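2-methyl-aconitate isomerase (Shewanella oneidensis, PDB 5K87) catalyses the cis-trans isomerization of 2-methyl-aconitate, coupling base-catalysed proton abstraction to rotation about a carbon-carbon bond, in the 2-methylcitrate route of propionate breakdown. Local coordinates at residues V136-I141 with I151-I156; V179-M184 with M382-R387; N202-L207 with G338-L343; F198-L203 with A217-A222; T237-Q242 with P289-A294. The protein carries 1 engineered substitution. One frame throughout, in Å; residues are numbered along the deposited sequence. Where two conformers were deposited one is given.

Contact 1: V136-I141 with I151-I156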
# COMPACT_ATOMS: atom_id res chain seq x y z
N VAL A 136 -1.06 -8.94 32.48
CA VAL A 136 -1.94 -8.20 31.58
C VAL A 136 -2.07 -6.78 32.09
O VAL A 136 -2.38 -6.57 33.27
CB VAL A 136 -3.33 -8.87 31.50
CG1 VAL A 136 -4.26 -8.05 30.60
CG2 VAL A 136 -3.21 -10.29 30.98
N CYS A 137 -1.83 -5.82 31.21
CA CYS A 137 -2.06 -4.41 31.52
C CYS A 137 -3.38 -3.99 30.89
O CYS A 137 -3.53 -4.00 29.66
CB CYS A 137 -0.92 -3.55 30.98
SG CYS A 137 -1.17 -1.78 31.23
N THR A 138 -4.34 -3.62 31.72
CA THR A 138 -5.64 -3.17 31.24
C THR A 138 -5.58 -1.67 30.98
O THR A 138 -5.54 -0.86 31.91
CB THR A 138 -6.73 -3.54 32.25
OG1 THR A 138 -6.86 -4.97 32.30
CG2 THR A 138 -8.06 -2.94 31.86
N VAL A 139 -5.54 -1.31 29.70
CA VAL A 139 -5.42 0.09 29.30
C VAL A 139 -6.80 0.67 29.09
O VAL A 139 -7.58 0.16 28.27
CB VAL A 139 -4.59 0.23 28.01
CG1 VAL A 139 -4.45 1.70 27.64
CG2 VAL A 139 -3.23 -0.40 28.18
N ARG A 140 -7.11 1.73 29.83
CA ARG A 140 -8.40 2.39 29.74
C ARG A 140 -8.27 3.57 28.79
O ARG A 140 -7.63 4.58 29.10
CB ARG A 140 -8.86 2.84 31.13
CG ARG A 140 -8.93 1.69 32.15
CD ARG A 140 -8.96 2.19 33.60
NE ARG A 140 -7.76 2.95 33.91
CZ ARG A 140 -7.60 3.68 35.02
NH1 ARG A 140 -8.57 3.75 35.92
NH2 ARG A 140 -6.47 4.35 35.20
N ILE A 141 -8.84 3.42 27.60
CA ILE A 141 -8.65 4.39 26.53
C ILE A 141 -9.85 5.32 26.45
O ILE A 141 -10.99 4.87 26.40
CB ILE A 141 -8.49 3.69 25.17
CG1 ILE A 141 -7.29 2.73 25.19
CG2 ILE A 141 -8.32 4.71 24.07
CD1 ILE A 141 -7.31 1.70 24.08
N ILE A 151 -11.49 -0.43 26.31
CA ILE A 151 -10.48 -1.10 27.13
C ILE A 151 -9.64 -2.02 26.25
O ILE A 151 -10.18 -2.75 25.41
CB ILE A 151 -11.14 -1.95 28.22
CG1 ILE A 151 -12.14 -1.12 29.04
CG2 ILE A 151 -10.10 -2.61 29.10
CD1 ILE A 151 -11.52 0.03 29.80
N ALA A 152 -8.32 -1.99 26.43
CA ALA A 152 -7.45 -2.95 25.75
C ALA A 152 -6.66 -3.74 26.79
O ALA A 152 -5.97 -3.14 27.61
CB ALA A 152 -6.51 -2.25 24.80
N HIS A 153 -6.79 -5.06 26.77
CA HIS A 153 -6.06 -5.92 27.70
C HIS A 153 -4.78 -6.36 27.01
O HIS A 153 -4.78 -7.30 26.23
CB HIS A 153 -6.91 -7.12 28.11
CG HIS A 153 -8.21 -6.74 28.75
ND1 HIS A 153 -8.30 -6.31 30.05
CD2 HIS A 153 -9.47 -6.72 28.26
CE1 HIS A 153 -9.57 -6.05 30.34
NE2 HIS A 153 -10.29 -6.29 29.27
N VAL A 154 -3.70 -5.66 27.31
CA VAL A 154 -2.44 -5.88 26.60
C VAL A 154 -1.51 -6.77 27.41
O VAL A 154 -1.22 -6.45 28.56
CB VAL A 154 -1.74 -4.55 26.29
CG1 VAL A 154 -0.46 -4.78 25.50
CG2 VAL A 154 -2.69 -3.60 25.56
N PRO A 155 -1.04 -7.87 26.82
CA PRO A 155 -0.14 -8.75 27.57
C PRO A 155 1.24 -8.13 27.74
O PRO A 155 1.76 -7.44 26.85
CB PRO A 155 -0.07 -10.00 26.69
CG PRO A 155 -0.34 -9.50 25.30
CD PRO A 155 -1.34 -8.38 25.47
N ILE A 156 1.84 -8.39 28.91
CA ILE A 156 3.13 -7.84 29.30
C ILE A 156 4.11 -8.96 29.65
O ILE A 156 3.75 -9.90 30.36
CB ILE A 156 2.99 -6.94 30.55
CG1 ILE A 156 1.95 -5.84 30.33
CG2 ILE A 156 4.34 -6.36 30.94
CD1 ILE A 156 2.32 -4.80 29.27
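Thr138 and His153 project together, alongside one another, on one face of an antiparallel hairpin, from a non-hydrogen-bonded pair. Thr138 OG1 lies at the edge of the imidazole, near its plane, and shares a hydrogen bond of 3.0 Å with His153 ND1 in which either atom may be the donor. With OG1 beside its own backbone N (chi1 -67°), Thr138 sends CG2 the other way, onto Ile151 CG2 at 3.4 Å, tighter than usual carbon contact. That same Ile151 methyl lies above the His153 ring, nearer its rim than its centre, while Val136 CG1 meets His153 CB at 3.8 Å. Since His153 NE2 is bonded to Glu182, the ring is held at both nitrogens and its rotation is fixed. A leucine here would probably leave Thr138 OG1 and Glu182 without this shared mate and take the flat ring from beneath Ile151. Farther along, Ile151 CD1 runs alongside the aliphatic root of Arg140, whose guanidinium forms a salt bridge with Asp88. The other face is apolar: Cys137 CB touches Ile156 CG1 at 3.7 Å, and Ile141 CD1 reaches Ala152 CB at 4.1 Å. Between the faces, Cys137 with Val154 and Val139 with Ala152 exchange paired backbone bonds. Helix 113-122 packs on this apolar side, with Ile121 against Cys137, Val139 and Val154; strand 89-96 runs parallel beside 135-143, and strand 179-184 antiparallel beside 148-157.

Contact 2: V179-M184 with M382-R387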
# COMPACT_ATOMS: atom_id res chain seq x y z
N VAL A 179 -4.95 -9.61 21.83
CA VAL A 179 -5.30 -8.44 22.61
C VAL A 179 -6.82 -8.31 22.63
O VAL A 179 -7.44 -7.98 21.61
CB VAL A 179 -4.67 -7.16 22.03
CG1 VAL A 179 -5.08 -5.95 22.86
CG2 VAL A 179 -3.16 -7.30 21.97
N GLN A 180 -7.42 -8.59 23.78
CA GLN A 180 -8.86 -8.46 23.91
C GLN A 180 -9.24 -7.00 24.10
O GLN A 180 -8.64 -6.27 24.90
CB GLN A 180 -9.34 -9.35 25.06
CG GLN A 180 -8.98 -10.81 24.82
CD GLN A 180 -9.41 -11.74 25.94
OE1 GLN A 180 -9.72 -11.30 27.04
NE2 GLN A 180 -9.42 -13.04 25.65
N ILE A 181 -10.26 -6.58 23.35
CA ILE A 181 -10.74 -5.20 23.37
C ILE A 181 -12.18 -5.15 23.85
O ILE A 181 -12.96 -6.06 23.56
CB ILE A 181 -10.69 -4.59 21.95
CG1 ILE A 181 -9.31 -4.78 21.34
CG2 ILE A 181 -11.06 -3.11 21.99
CD1 ILE A 181 -8.22 -4.11 22.10
N GLU A 182 -12.55 -4.10 24.58
CA GLU A 182 -13.92 -3.95 25.05
C GLU A 182 -14.41 -2.52 24.84
O GLU A 182 -13.87 -1.58 25.44
CB GLU A 182 -14.02 -4.26 26.53
CG GLU A 182 -13.46 -5.61 26.90
CD GLU A 182 -13.55 -5.89 28.38
OE1 GLU A 182 -12.99 -6.92 28.82
OE2 GLU A 182 -14.19 -5.09 29.09
N PHE A 183 -15.44 -2.39 24.02
CA PHE A 183 -16.03 -1.10 23.71
C PHE A 183 -17.17 -0.89 24.69
O PHE A 183 -18.24 -1.51 24.56
CB PHE A 183 -16.56 -1.09 22.28
CG PHE A 183 -15.48 -1.26 21.23
CD1 PHE A 183 -14.91 -2.51 20.98
CD2 PHE A 183 -15.05 -0.18 20.48
CE1 PHE A 183 -13.93 -2.66 20.00
CE2 PHE A 183 -14.07 -0.32 19.51
CZ PHE A 183 -13.51 -1.56 19.27
N MET A 184 -16.95 -0.04 25.69
CA MET A 184 -17.95 0.16 26.74
C MET A 184 -19.08 1.07 26.26
O MET A 184 -18.84 2.06 25.56
CB MET A 184 -17.30 0.78 27.97
CG MET A 184 -16.13 -0.01 28.53
SD MET A 184 -16.51 -1.72 28.93
CE MET A 184 -17.75 -1.52 30.20
N MET A 382 -14.28 -7.96 21.37
CA MET A 382 -13.68 -8.77 20.33
C MET A 382 -12.19 -8.89 20.63
O MET A 382 -11.66 -8.15 21.46
CB MET A 382 -13.91 -8.14 18.96
CG MET A 382 -13.16 -6.83 18.77
SD MET A 382 -13.48 -5.98 17.21
CE MET A 382 -15.12 -5.36 17.53
N SER A 383 -11.53 -9.81 19.96
CA SER A 383 -10.09 -9.94 20.08
C SER A 383 -9.41 -9.48 18.80
O SER A 383 -9.88 -9.77 17.70
CB SER A 383 -9.70 -11.37 20.39
OG SER A 383 -10.12 -11.71 21.70
N ARG A 384 -8.30 -8.77 18.97
CA ARG A 384 -7.47 -8.35 17.86
C ARG A 384 -6.02 -8.70 18.23
O ARG A 384 -5.79 -9.57 19.08
CB ARG A 384 -7.69 -6.86 17.58
CG ARG A 384 -9.14 -6.47 17.24
CD ARG A 384 -9.49 -6.63 15.75
NE ARG A 384 -9.80 -8.01 15.37
CZ ARG A 384 -10.08 -8.38 14.13
NH1 ARG A 384 -10.38 -9.64 13.85
NH2 ARG A 384 -10.06 -7.49 13.14
N SER A 385 -5.06 -8.07 17.57
CA SER A 385 -3.64 -8.21 17.88
C SER A 385 -2.98 -6.98 17.29
O SER A 385 -3.62 -6.23 16.53
CB SER A 385 -3.05 -9.48 17.26
OG SER A 385 -3.01 -9.41 15.84
N ALA A 386 -1.71 -6.75 17.64
CA ALA A 386 -0.99 -5.59 17.13
C ALA A 386 0.50 -5.83 17.15
O ALA A 386 1.00 -6.63 17.95
CB ALA A 386 -1.30 -4.37 17.97
N ARG A 387 1.22 -5.12 16.30
CA ARG A 387 2.67 -5.15 16.37
C ARG A 387 3.27 -3.92 15.72
O ARG A 387 2.72 -3.36 14.77
CB ARG A 387 3.25 -6.43 15.76
CG ARG A 387 2.81 -6.70 14.34
CD ARG A 387 3.41 -7.98 13.75
NE ARG A 387 4.83 -7.80 13.44
CZ ARG A 387 5.36 -7.61 12.24
NH1 ARG A 387 6.66 -7.43 12.17
NH2 ARG A 387 4.65 -7.62 11.12
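Met382 CG sits between its own backbone N and carbonyl carbon (chi1 67°), and a bend at the thioether (chi3 74°) brings CE to Phe183 CE1, 3.8 Å away. The methyl approaches the ring obliquely. Arg384 is bent at both chi2 and chi3, which folds it back so that NE donates to Ser383 O at 2.9 Å, with the acceptor in the guanidinium plane. Its NH2 is bonded to Asn111 OD1, so Arg384 probably positions that substrate-binding side chain. The backbones join in antiparallel pairs. Ile181 N donates to Met382 O at 2.8 Å, whereas the return bond from Met382 N to Ile181 O is longer at 3.2 Å. Val179 and Arg384 also bond in both directions, and between these pairs Ser383 faces Gln180 and turns its hydroxyl to Glu178. Strand 179-184 lies between strands 148-157 and 374-391. Helix 113-122 packs on Val179 and Ile181, helix 324-334 on Phe183 and Met382, and farther along the second strand Arg387 forms a salt bridge with Asp64 of the second subunit.

Contact 3: N202-L207 with G338-L343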
# COMPACT_ATOMS: atom_id res chain seq x y z
N ASN A 202 -36.61 3.36 15.16
CA ASN A 202 -37.08 2.08 14.65
C ASN A 202 -35.95 1.08 14.48
O ASN A 202 -34.83 1.46 14.12
CB ASN A 202 -37.78 2.27 13.30
CG ASN A 202 -38.88 3.31 13.36
OD1 ASN A 202 -39.69 3.31 14.28
ND2 ASN A 202 -38.89 4.21 12.39
N LEU A 203 -36.24 -0.20 14.73
CA LEU A 203 -35.27 -1.27 14.55
C LEU A 203 -34.99 -1.48 13.07
O LEU A 203 -33.86 -1.79 12.68
CB LEU A 203 -35.80 -2.57 15.15
CG LEU A 203 -36.05 -2.56 16.65
CD1 LEU A 203 -36.55 -3.91 17.13
CD2 LEU A 203 -34.77 -2.16 17.37
N VAL A 204 -36.03 -1.36 12.26
CA VAL A 204 -35.91 -1.43 10.81
C VAL A 204 -36.68 -0.27 10.21
O VAL A 204 -37.67 0.20 10.77
CB VAL A 204 -36.45 -2.77 10.24
CG1 VAL A 204 -35.72 -3.96 10.87
CG2 VAL A 204 -37.95 -2.88 10.44
N ASP A 205 -36.22 0.20 9.06
CA ASP A 205 -36.88 1.27 8.35
C ASP A 205 -36.95 0.90 6.89
O ASP A 205 -36.29 -0.03 6.44
CB ASP A 205 -36.12 2.58 8.51
CG ASP A 205 -36.26 3.18 9.89
OD1 ASP A 205 -37.32 3.78 10.17
OD2 ASP A 205 -35.32 3.05 10.71
N VAL A 206 -37.79 1.62 6.16
CA VAL A 206 -37.78 1.51 4.71
C VAL A 206 -37.08 2.74 4.19
O VAL A 206 -37.56 3.86 4.34
CB VAL A 206 -39.19 1.41 4.12
CG1 VAL A 206 -39.11 1.34 2.60
CG2 VAL A 206 -39.90 0.18 4.67
N LEU A 207 -35.92 2.54 3.58
CA LEU A 207 -35.12 3.64 3.06
C LEU A 207 -35.54 3.94 1.62
O LEU A 207 -35.28 3.15 0.72
CB LEU A 207 -33.64 3.28 3.14
CG LEU A 207 -32.60 4.39 3.14
CD1 LEU A 207 -32.97 5.52 4.09
CD2 LEU A 207 -31.24 3.80 3.49
N GLY A 338 -34.86 -8.28 16.15
CA GLY A 338 -35.63 -7.56 15.17
C GLY A 338 -34.86 -6.67 14.21
O GLY A 338 -35.41 -6.25 13.20
N THR A 339 -33.60 -6.34 14.51
CA THR A 339 -32.81 -5.59 13.53
C THR A 339 -32.52 -6.49 12.34
O THR A 339 -32.63 -7.72 12.44
CB THR A 339 -31.46 -5.10 14.09
OG1 THR A 339 -30.60 -6.22 14.33
CG2 THR A 339 -31.64 -4.28 15.35
N LEU A 340 -32.16 -5.91 11.20
CA LEU A 340 -31.83 -6.71 10.03
C LEU A 340 -30.64 -7.63 10.29
O LEU A 340 -30.56 -8.72 9.75
CB LEU A 340 -31.55 -5.83 8.82
CG LEU A 340 -32.74 -5.07 8.23
CD1 LEU A 340 -32.37 -4.53 6.85
CD2 LEU A 340 -33.98 -5.95 8.15
N VAL A 341 -29.71 -7.16 11.12
CA VAL A 341 -28.54 -7.96 11.46
C VAL A 341 -28.97 -9.16 12.30
O VAL A 341 -28.59 -10.30 12.04
CB VAL A 341 -27.51 -7.11 12.23
CG1 VAL A 341 -26.32 -7.95 12.64
CG2 VAL A 341 -27.07 -5.90 11.39
N ASN A 342 -29.78 -8.89 13.31
CA ASN A 342 -30.34 -9.93 14.16
C ASN A 342 -31.11 -10.97 13.34
O ASN A 342 -30.95 -12.17 13.54
CB ASN A 342 -31.24 -9.30 15.21
CG ASN A 342 -31.97 -10.34 16.03
OD1 ASN A 342 -33.14 -10.64 15.77
ND2 ASN A 342 -31.29 -10.90 17.02
N LEU A 343 -31.90 -10.50 12.38
CA LEU A 343 -32.72 -11.40 11.59
C LEU A 343 -31.87 -12.26 10.65
O LEU A 343 -32.16 -13.44 10.45
CB LEU A 343 -33.78 -10.62 10.81
CG LEU A 343 -34.86 -9.97 11.68
CD1 LEU A 343 -35.81 -9.16 10.81
CD2 LEU A 343 -35.63 -11.00 12.49
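Leu203 and the turn Gly338-Thr339 come together with Leu203 CA 5.1 Å from Thr339 CA, and Gly338 adopts backbone angles (phi 106°, psi -16°) at which a CB would jam against the preceding carbonyl and crowd Leu203 CD1. The meeting is one of aliphatic carbons against backbone and methyls. Leu203 CB faces Gly338 O at 4.2 Å, and its CD2 lies 4.3 Å from Thr339 CG2. Val204 continues the apolar patch: in one of its two conformers, CG1 is set beside its own backbone N (chi1 -58°) and comes to 3.3 Å from Gly338 O. The same methyl meets Leu340 CD2 at 3.8 Å, where the two side chains cross at about a right angle. Polar bonds within each segment shape the two partners. Asn202 ND2 donates to Asp205 OD1 at 2.8 Å, on the syn side of the carboxylate and close to the plane of its own amide, closing the bend that leads into strand 205-209. In segment 338-343, Asn342 OD1 accepts from Gly338 N, which approaches from above the amide carbonyl plane, and Asn342 ND2 goes on to Ala334 O and Gly348 O. Thr339 OG1 accepts from Asn342 N at 3.0 Å and is also bonded to Ala333 O. Thr339 is therefore the N-cap of helix 340-344, and the arrangement is a capped helix start packed on a loop away from the annotated sites.

Contact 4: F198-L203 with A217-A222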
# COMPACT_ATOMS: atom_id res chain seq x y z
N PHE A 198 -30.75 3.88 17.99
CA PHE A 198 -31.51 3.89 16.75
C PHE A 198 -32.06 5.29 16.50
O PHE A 198 -33.14 5.63 16.99
CB PHE A 198 -32.65 2.87 16.83
CG PHE A 198 -32.18 1.46 16.99
CD1 PHE A 198 -31.59 0.80 15.93
CD2 PHE A 198 -32.29 0.80 18.21
CE1 PHE A 198 -31.13 -0.50 16.06
CE2 PHE A 198 -31.83 -0.50 18.35
CZ PHE A 198 -31.25 -1.15 17.28
N PRO A 199 -31.32 6.11 15.74
CA PRO A 199 -31.70 7.52 15.56
C PRO A 199 -33.10 7.72 14.98
O PRO A 199 -33.73 8.74 15.29
CB PRO A 199 -30.63 8.07 14.61
CG PRO A 199 -29.95 6.88 14.04
CD PRO A 199 -30.05 5.79 15.07
N THR A 200 -33.60 6.78 14.18
CA THR A 200 -34.96 6.89 13.65
C THR A 200 -36.01 6.42 14.66
O THR A 200 -37.21 6.62 14.45
CB THR A 200 -35.15 6.06 12.38
OG1 THR A 200 -35.10 4.67 12.72
CG2 THR A 200 -34.07 6.37 11.36
N GLY A 201 -35.56 5.78 15.73
CA GLY A 201 -36.46 5.22 16.72
C GLY A 201 -37.01 3.86 16.33
O GLY A 201 -37.79 3.26 17.09
N ASN A 202 -36.61 3.36 15.16
CA ASN A 202 -37.08 2.08 14.65
C ASN A 202 -35.95 1.08 14.48
O ASN A 202 -34.83 1.46 14.12
CB ASN A 202 -37.78 2.27 13.30
CG ASN A 202 -38.88 3.31 13.36
OD1 ASN A 202 -39.69 3.31 14.28
ND2 ASN A 202 -38.89 4.21 12.39
N LEU A 203 -36.24 -0.20 14.73
CA LEU A 203 -35.27 -1.27 14.55
C LEU A 203 -34.99 -1.48 13.07
O LEU A 203 -33.86 -1.79 12.68
CB LEU A 203 -35.80 -2.57 15.15
CG LEU A 203 -36.05 -2.56 16.65
CD1 LEU A 203 -36.55 -3.91 17.13
CD2 LEU A 203 -34.77 -2.16 17.37
N ALA A 217 -33.79 -1.26 5.93
CA ALA A 217 -32.50 -0.92 6.52
C ALA A 217 -32.60 -0.85 8.02
O ALA A 217 -33.62 -0.44 8.57
CB ALA A 217 -32.01 0.40 5.96
N THR A 218 -31.53 -1.26 8.69
CA THR A 218 -31.35 -0.94 10.09
C THR A 218 -30.27 0.12 10.20
O THR A 218 -29.16 -0.06 9.69
CB THR A 218 -30.96 -2.16 10.93
OG1 THR A 218 -32.10 -3.02 11.06
CG2 THR A 218 -30.53 -1.72 12.32
N MET A 219 -30.61 1.23 10.82
CA MET A 219 -29.67 2.32 11.03
C MET A 219 -29.37 2.40 12.51
O MET A 219 -30.25 2.69 13.33
CB MET A 219 -30.28 3.62 10.50
CG MET A 219 -30.29 3.66 8.98
SD MET A 219 -31.35 4.90 8.22
CE MET A 219 -32.95 4.13 8.43
N ILE A 220 -28.12 2.12 12.85
CA ILE A 220 -27.72 2.04 14.25
C ILE A 220 -26.49 2.90 14.50
O ILE A 220 -25.62 3.04 13.63
CB ILE A 220 -27.46 0.57 14.65
CG1 ILE A 220 -27.29 0.43 16.16
CG2 ILE A 220 -26.26 -0.01 13.89
CD1 ILE A 220 -27.27 -1.01 16.63
N ASN A 221 -26.42 3.51 15.67
CA ASN A 221 -25.26 4.28 16.05
C ASN A 221 -24.61 3.63 17.26
O ASN A 221 -24.95 3.95 18.41
CB ASN A 221 -25.63 5.74 16.32
CG ASN A 221 -24.43 6.65 16.25
OD1 ASN A 221 -23.29 6.20 16.37
ND2 ASN A 221 -24.68 7.94 16.05
N ALA A 222 -23.72 2.68 16.99
CA ALA A 222 -22.98 1.96 18.01
C ALA A 222 -21.66 1.54 17.38
O ALA A 222 -21.66 0.86 16.36
CB ALA A 222 -23.77 0.75 18.48
O HOH W 1 -32.58 4.09 13.59
O HOH W 2 -33.38 1.45 11.69
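Thr218 OG1 is gripped from two sides: it donates to Leu203 O at 2.7 Å, lying in the carbonyl plane, and accepts from Leu340 N. Beside it, two waters bridge loop and strand at the Met219 backbone. Water 1 accepts from Thr200 N at 2.9 Å and donates to Met219 O; water 2 donates to Asn202 O at 2.8 Å and accepts from Met219 N. Phe198 packs against the strand beside Ile220. Its CE1 meets Ile220 CD1 at 3.9 Å, Met219 O and Thr218 CG2 lie at the ring edge near its plane, and Leu203 CD2 sits over the outer part of one face. Pro199 CD also touches Met219 O, at 3.6 Å. At the far side Thr200 CG2 meets Met219 CE at 3.9 Å, the side chains crossing at about a right angle. With OG1 turned between backbone N and carbonyl carbon (chi1 69°), Thr200 accepts from Asn202 N at 3.2 Å and is bonded to Asp205. This ST turn overlaps the end of a type I beta turn from Phe198 to Gly201, and the two overlapping turns are water-bridged to strand 213-221.

Contact 5: T237-Q242 with P289-A294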
# COMPACT_ATOMS: atom_id res chain seq x y z
N THR A 237 -25.42 -11.66 -2.68
CA THR A 237 -25.66 -12.83 -1.84
C THR A 237 -25.02 -12.69 -0.46
O THR A 237 -25.36 -13.43 0.45
CB THR A 237 -25.11 -14.10 -2.47
OG1 THR A 237 -23.68 -13.99 -2.54
CG2 THR A 237 -25.67 -14.28 -3.87
N GLY A 238 -24.09 -11.75 -0.32
CA GLY A 238 -23.34 -11.61 0.91
C GLY A 238 -21.98 -12.30 0.88
O GLY A 238 -21.19 -12.13 1.80
N THR A 239 -21.71 -13.06 -0.17
CA THR A 239 -20.43 -13.75 -0.29
C THR A 239 -19.42 -13.00 -1.16
O THR A 239 -18.33 -13.49 -1.41
CB THR A 239 -20.58 -15.17 -0.88
OG1 THR A 239 -21.06 -15.09 -2.23
CG2 THR A 239 -21.54 -16.01 -0.04
N GLU A 240 -19.79 -11.81 -1.61
CA GLU A 240 -18.97 -11.04 -2.53
C GLU A 240 -17.59 -10.72 -1.97
O GLU A 240 -17.42 -10.51 -0.76
CB GLU A 240 -19.67 -9.74 -2.93
CG GLU A 240 -20.85 -9.92 -3.89
CD GLU A 240 -22.09 -10.50 -3.23
OE1 GLU A 240 -22.23 -10.42 -1.99
OE2 GLU A 240 -22.95 -11.04 -3.97
N LEU A 241 -16.61 -10.70 -2.86
CA LEU A 241 -15.25 -10.27 -2.54
C LEU A 241 -14.99 -8.91 -3.18
O LEU A 241 -15.80 -8.42 -3.95
CB LEU A 241 -14.25 -11.31 -3.03
CG LEU A 241 -14.43 -12.70 -2.43
CD1 LEU A 241 -13.35 -13.65 -2.94
CD2 LEU A 241 -14.42 -12.62 -0.91
N GLN A 242 -13.85 -8.30 -2.86
CA GLN A 242 -13.59 -6.95 -3.35
C GLN A 242 -13.69 -6.84 -4.86
O GLN A 242 -14.23 -5.86 -5.37
CB GLN A 242 -12.23 -6.45 -2.89
CG GLN A 242 -12.19 -6.08 -1.43
CD GLN A 242 -10.89 -5.43 -1.07
OE1 GLN A 242 -9.82 -5.96 -1.39
NE2 GLN A 242 -10.95 -4.26 -0.46
N PRO A 289 -28.01 -14.23 5.52
CA PRO A 289 -27.83 -15.44 6.33
C PRO A 289 -26.57 -16.20 5.92
O PRO A 289 -26.03 -15.94 4.85
CB PRO A 289 -29.09 -16.26 5.99
CG PRO A 289 -30.09 -15.26 5.52
CD PRO A 289 -29.29 -14.23 4.78
N PRO A 290 -26.11 -17.14 6.76
CA PRO A 290 -24.92 -17.92 6.45
C PRO A 290 -24.97 -18.58 5.09
O PRO A 290 -26.02 -19.09 4.66
CB PRO A 290 -24.92 -19.00 7.54
CG PRO A 290 -25.61 -18.36 8.68
CD PRO A 290 -26.67 -17.50 8.07
N LYS A 291 -23.84 -18.56 4.40
CA LYS A 291 -23.68 -19.22 3.12
C LYS A 291 -22.19 -19.47 2.97
O LYS A 291 -21.37 -18.63 3.36
CB LYS A 291 -24.23 -18.35 1.99
CG LYS A 291 -24.29 -19.04 0.64
CD LYS A 291 -24.94 -18.15 -0.42
CE LYS A 291 -25.16 -18.92 -1.71
NZ LYS A 291 -25.73 -18.07 -2.80
N SER A 292 -21.84 -20.62 2.41
CA SER A 292 -20.45 -20.99 2.22
C SER A 292 -19.80 -20.14 1.13
O SER A 292 -20.44 -19.78 0.15
CB SER A 292 -20.34 -22.47 1.86
OG SER A 292 -18.99 -22.87 1.71
N TYR A 293 -18.52 -19.82 1.31
CA TYR A 293 -17.76 -19.11 0.29
C TYR A 293 -16.27 -19.24 0.50
O TYR A 293 -15.81 -19.53 1.61
CB TYR A 293 -18.13 -17.62 0.26
CG TYR A 293 -17.77 -16.86 1.52
CD1 TYR A 293 -18.61 -16.90 2.63
CD2 TYR A 293 -16.61 -16.10 1.60
CE1 TYR A 293 -18.30 -16.22 3.79
CE2 TYR A 293 -16.28 -15.41 2.77
CZ TYR A 293 -17.14 -15.47 3.86
OH TYR A 293 -16.85 -14.80 5.02
N ALA A 294 -15.51 -19.04 -0.57
CA ALA A 294 -14.06 -18.94 -0.47
C ALA A 294 -13.71 -17.50 -0.11
O ALA A 294 -14.18 -16.56 -0.75
CB ALA A 294 -13.41 -19.32 -1.79
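Thr239 and Tyr293 pass flank to flank, their side chains running in opposing directions, with Thr239 CB 3.6 Å from Tyr293 CB. The Thr239 methyl CG2 reaches on, obliquely to the Tyr293 ring, and lies 4.0 Å from Lys291 CD. Lys291 is extended throughout, a straight chain that passes this methyl and brings its NZ to 3.9 Å from Thr237 CG2. At the other end Leu241 CD1 touches Ala294 O at 3.7 Å. The first shell is therefore van der Waals contact, much of it at the surface. What shapes the first partner is an ST turn: Thr237 OG1, placed between its backbone N and carbonyl carbon (chi1 65°), accepts from Thr239 N at 3.2 Å. An alanine in place of Thr237 is likely to leave Thr239 N without that acceptor, so the turn presenting Thr239 could shift, and Lys291 NZ would lose the methyl beside it. The carboxylate of Glu240 folds back over the same turn. Its OE2 takes Thr237 N at 2.9 Å and its OE1 takes Gly238 N at 2.8 Å, each on a syn lone pair. Farther out, Arg311 serves both sides, donating from NE to Glu240 O and making a cation-pi contact with Tyr293. Tyr293 OH is bonded to His357 O, and Leu309 packs against Thr239, Lys291 and Tyr293. Beyond Leu241, Gln242 bonds Leu318 O and Lys61 of the second subunit.

Contact 2 is the most buried of the five, and contact 5 the most exposed; contacts 1, 3 and 4 lie between. Contacts 1 and 2 are regular antiparallel pairings joined through neighbouring strands 148-157 and 179-184, where Ile151 N meets Glu182 O. Contacts 3 and 4 share Asn202 and Leu203, with Asp205 N bonded to Ala217 O between them. Their chemistry follows their place: backbone bonds carry 1 and 2, a hydroxyl and waters carry 4, while 3 and 5 meet through van der Waals contacts, their polar groups bonding within a segment or to residues outside. Contacts 3, 4 and 5 are all nested inside the chain loop that contact 2 closes.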